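Hypothetical protein Atu0636 (Agrobacterium tumefaciens, PDB 2OZV) is of unknown function but is predicted to be an O-methyltransferase, probably transferring a methyl group to an oxygen of a still unidentified substrate. Local coordinates at residues R36-A41 against E59-T64. Residues are numbered along the deposited sequence; the frame is centred on the assembly and turned at random. Where two conformers were deposited one is given.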
ATOM      1  N   ARG B  36     -29.916   2.168  -1.176  1.00 56.90           N
ATOM      2  CA  ARG B  36     -30.854   2.475  -2.274  1.00 56.92           C
ATOM      3  C   ARG B  36     -31.139   1.259  -3.118  1.00 56.20           C
ATOM      4  O   ARG B  36     -30.412   0.254  -3.062  1.00 55.56           O
ATOM      5  CB  ARG B  36     -30.285   3.512  -3.249  1.00 58.05           C
ATOM      6  CG  ARG B  36     -29.716   4.804  -2.678  1.00 57.90           C
ATOM      7  CD  ARG B  36     -28.895   5.526  -3.780  1.00 58.69           C
ATOM      8  NE  ARG B  36     -27.655   4.813  -4.128  1.00 63.05           N
ATOM      9  CZ  ARG B  36     -26.830   5.149  -5.124  1.00 63.60           C
ATOM     10  NH1 ARG B  36     -27.098   6.188  -5.915  1.00 62.77           N
ATOM     11  NH2 ARG B  36     -25.726   4.438  -5.332  1.00 62.91           N
ATOM     12  N   ALA B  37     -32.184   1.355  -3.937  1.00 54.57           N
ATOM     13  CA  ALA B  37     -32.282   0.491  -5.077  1.00 53.86           C
ATOM     14  C   ALA B  37     -31.044   0.882  -5.860  1.00 53.80           C
ATOM     15  O   ALA B  37     -30.754   2.083  -6.053  1.00 54.58           O
ATOM     16  CB  ALA B  37     -33.554   0.739  -5.880  1.00 54.57           C
ATOM     17  N   CYS B  38     -30.253  -0.113  -6.204  1.00 50.58           N
ATOM     18  CA  CYS B  38     -29.009   0.164  -6.910  1.00 49.71           C
ATOM     19  C   CYS B  38     -28.732  -1.015  -7.783  1.00 48.20           C
ATOM     20  O   CYS B  38     -29.287  -2.108  -7.572  1.00 48.80           O
ATOM     21  CB  CYS B  38     -27.839   0.434  -5.957  1.00 49.91           C
ATOM     22  SG  CYS B  38     -27.498  -0.908  -4.817  1.00 52.19           S
ATOM     23  N   ARG B  39     -27.892  -0.781  -8.783  1.00 45.69           N
ATOM     24  CA  ARG B  39     -27.553  -1.780  -9.763  1.00 45.32           C
ATOM     25  C   ARG B  39     -26.082  -2.087  -9.588  1.00 45.35           C
ATOM     26  O   ARG B  39     -25.252  -1.168  -9.562  1.00 45.21           O
ATOM     27  CB  ARG B  39     -27.849  -1.269 -11.170  1.00 45.01           C
ATOM     28  CG  ARG B  39     -29.387  -1.022 -11.428  1.00 44.38           C
ATOM     29  CD  ARG B  39     -29.661  -0.648 -12.849  1.00 46.08           C
ATOM     30  NE  ARG B  39     -29.030   0.615 -13.261  1.00 46.12           N
ATOM     31  CZ  ARG B  39     -29.670   1.777 -13.408  1.00 46.85           C
ATOM     32  NH1 ARG B  39     -30.978   1.876 -13.159  1.00 49.73           N
ATOM     33  NH2 ARG B  39     -29.007   2.850 -13.818  1.00 45.35           N
ATOM     34  N   ILE B  40     -25.775  -3.372  -9.451  1.00 45.07           N
ATOM     35  CA  ILE B  40     -24.405  -3.802  -9.153  1.00 45.27           C
ATOM     36  C   ILE B  40     -23.938  -4.794 -10.201  1.00 45.05           C
ATOM     37  O   ILE B  40     -24.648  -5.755 -10.491  1.00 45.48           O
ATOM     38  CB  ILE B  40     -24.345  -4.459  -7.761  1.00 46.39           C
ATOM     39  CG1 ILE B  40     -24.752  -3.445  -6.674  1.00 50.68           C
ATOM     40  CG2 ILE B  40     -22.895  -5.012  -7.508  1.00 47.70           C
ATOM     41  CD1 ILE B  40     -25.402  -4.080  -5.530  1.00 55.08           C
ATOM     42  N   ALA B  41     -22.751  -4.572 -10.769  1.00 44.18           N
ATOM     43  CA  ALA B  41     -22.132  -5.544 -11.676  1.00 44.85           C
ATOM     44  C   ALA B  41     -21.016  -6.279 -10.947  1.00 45.61           C
ATOM     45  O   ALA B  41     -20.185  -5.635 -10.290  1.00 46.30           O
ATOM     46  CB  ALA B  41     -21.566  -4.852 -12.929  1.00 45.40           C
ATOM     47  N   GLU B  59     -31.579  -5.968   0.171  1.00 47.46           N
ATOM     48  CA  GLU B  59     -32.817  -6.406  -0.458  1.00 48.29           C
ATOM     49  C   GLU B  59     -33.179  -5.624  -1.715  1.00 47.82           C
ATOM     50  O   GLU B  59     -33.871  -6.143  -2.576  1.00 47.78           O
ATOM     51  CB  GLU B  59     -33.978  -6.423   0.556  1.00 49.66           C
ATOM     52  CG  GLU B  59     -33.860  -7.647   1.449  1.00 55.67           C
ATOM     53  CD  GLU B  59     -34.860  -7.668   2.582  1.00 62.32           C
ATOM     54  OE1 GLU B  59     -34.673  -6.898   3.556  1.00 66.80           O
ATOM     55  OE2 GLU B  59     -35.813  -8.467   2.502  1.00 65.05           O
ATOM     56  N   LYS B  60     -32.700  -4.389  -1.797  1.00 47.48           N
ATOM     57  CA  LYS B  60     -33.011  -3.498  -2.901  1.00 49.31           C
ATOM     58  C   LYS B  60     -31.988  -3.564  -4.052  1.00 48.65           C
ATOM     59  O   LYS B  60     -32.149  -2.873  -5.058  1.00 50.28           O
ATOM     60  CB  LYS B  60     -33.105  -2.050  -2.395  1.00 48.70           C
ATOM     61  CG  LYS B  60     -34.282  -1.771  -1.448  1.00 50.31           C
ATOM     62  CD  LYS B  60     -34.367  -0.263  -1.173  1.00 51.71           C
ATOM     63  CE  LYS B  60     -35.716   0.118  -0.630  1.00 59.00           C
ATOM     64  NZ  LYS B  60     -35.696   0.148   0.861  1.00 61.66           N
ATOM     65  N   ALA B  61     -30.937  -4.364  -3.899  1.00 47.47           N
ATOM     66  CA  ALA B  61     -29.915  -4.427  -4.928  1.00 46.30           C
ATOM     67  C   ALA B  61     -30.346  -5.299  -6.097  1.00 46.68           C
ATOM     68  O   ALA B  61     -30.971  -6.336  -5.918  1.00 46.31           O
ATOM     69  CB  ALA B  61     -28.611  -4.983  -4.347  1.00 46.20           C
ATOM     70  N   GLU B  62     -29.935  -4.904  -7.289  0.50 46.21           N
ATOM     71  CA  GLU B  62     -30.236  -5.651  -8.482  0.50 47.32           C
ATOM     72  C   GLU B  62     -28.877  -5.989  -9.046  0.50 47.16           C
ATOM     73  O   GLU B  62     -28.114  -5.102  -9.407  0.50 47.30           O
ATOM     74  CB  GLU B  62     -31.046  -4.762  -9.407  0.50 47.48           C
ATOM     75  CG  GLU B  62     -31.261  -5.226 -10.805  0.50 48.11           C
ATOM     76  CD  GLU B  62     -32.199  -4.272 -11.563  0.50 48.35           C
ATOM     77  OE1 GLU B  62     -32.120  -3.036 -11.394  0.50 53.74           O
ATOM     78  OE2 GLU B  62     -33.013  -4.746 -12.334  0.50 48.25           O
ATOM     79  N   VAL B  63     -28.565  -7.280  -9.075  1.00 47.07           N
ATOM     80  CA  VAL B  63     -27.194  -7.727  -9.384  1.00 46.41           C
ATOM     81  C   VAL B  63     -27.071  -8.375 -10.752  1.00 46.71           C
ATOM     82  O   VAL B  63     -27.914  -9.203 -11.111  1.00 46.32           O
ATOM     83  CB  VAL B  63     -26.632  -8.669  -8.277  1.00 47.94           C
ATOM     84  CG1 VAL B  63     -25.219  -9.214  -8.628  1.00 46.92           C
ATOM     85  CG2 VAL B  63     -26.637  -7.928  -6.926  1.00 47.75           C
ATOM     86  N   THR B  64     -26.016  -8.013 -11.495  1.00 45.22           N
ATOM     87  CA  THR B  64     -25.712  -8.663 -12.756  1.00 45.46           C
ATOM     88  C   THR B  64     -24.362  -9.340 -12.608  1.00 45.35           C
ATOM     89  O   THR B  64     -23.367  -8.664 -12.308  1.00 46.68           O
ATOM     90  CB  THR B  64     -25.681  -7.669 -13.937  1.00 45.21           C
ATOM     91  OG1 THR B  64     -26.937  -7.000 -13.997  1.00 46.01           O
ATOM     92  CG2 THR B  64     -25.485  -8.384 -15.295  1.00 47.72           C
TER
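C38-A41 and A61-T64 pair as neighbouring parallel strands, 24° apart in direction. They are the two strands of a beta-alpha-beta unit, joined through helix 49-57, as in the Rossmann-like core of methyltransferases. Three backbone hydrogen bonds hold the pair. E62 turns both its N and its O to strand 38-41: its N donates to C38 O at 2.9 Å, and its O accepts from I40 N at 2.9 Å, so the two bonds straddle R39. T64 N then donates to I40 O at 2.8 Å, in a nearly straight bond of 169° at the hydrogen. The same carbonyls also receive CA-H...O contacts: R39 CA lies 3.4 Å from E62 O, which also accepts from I40 N. Strands 116-121 and 92-96 flank the pair, so both strands are interior to the sheet.

R39 and E62 sit on one face of the sheet. In the E62 conformer given, the two side chains run side by side without their charged atoms touching. R39 NE instead donates to H115 O. Before the strands begin, K60 CB packs 3.6 Å from R36 O, while the lysine's end leads away. C38, I40, A61 and V63 share the other face. I40 and V63 pack there against V54 and A55 of helix 49-57. CG1 of I40 lies beside its own backbone N (chi1 -62°) and carries CD1 back toward the start of the strands, where it meets A61 CB at 3.5 Å.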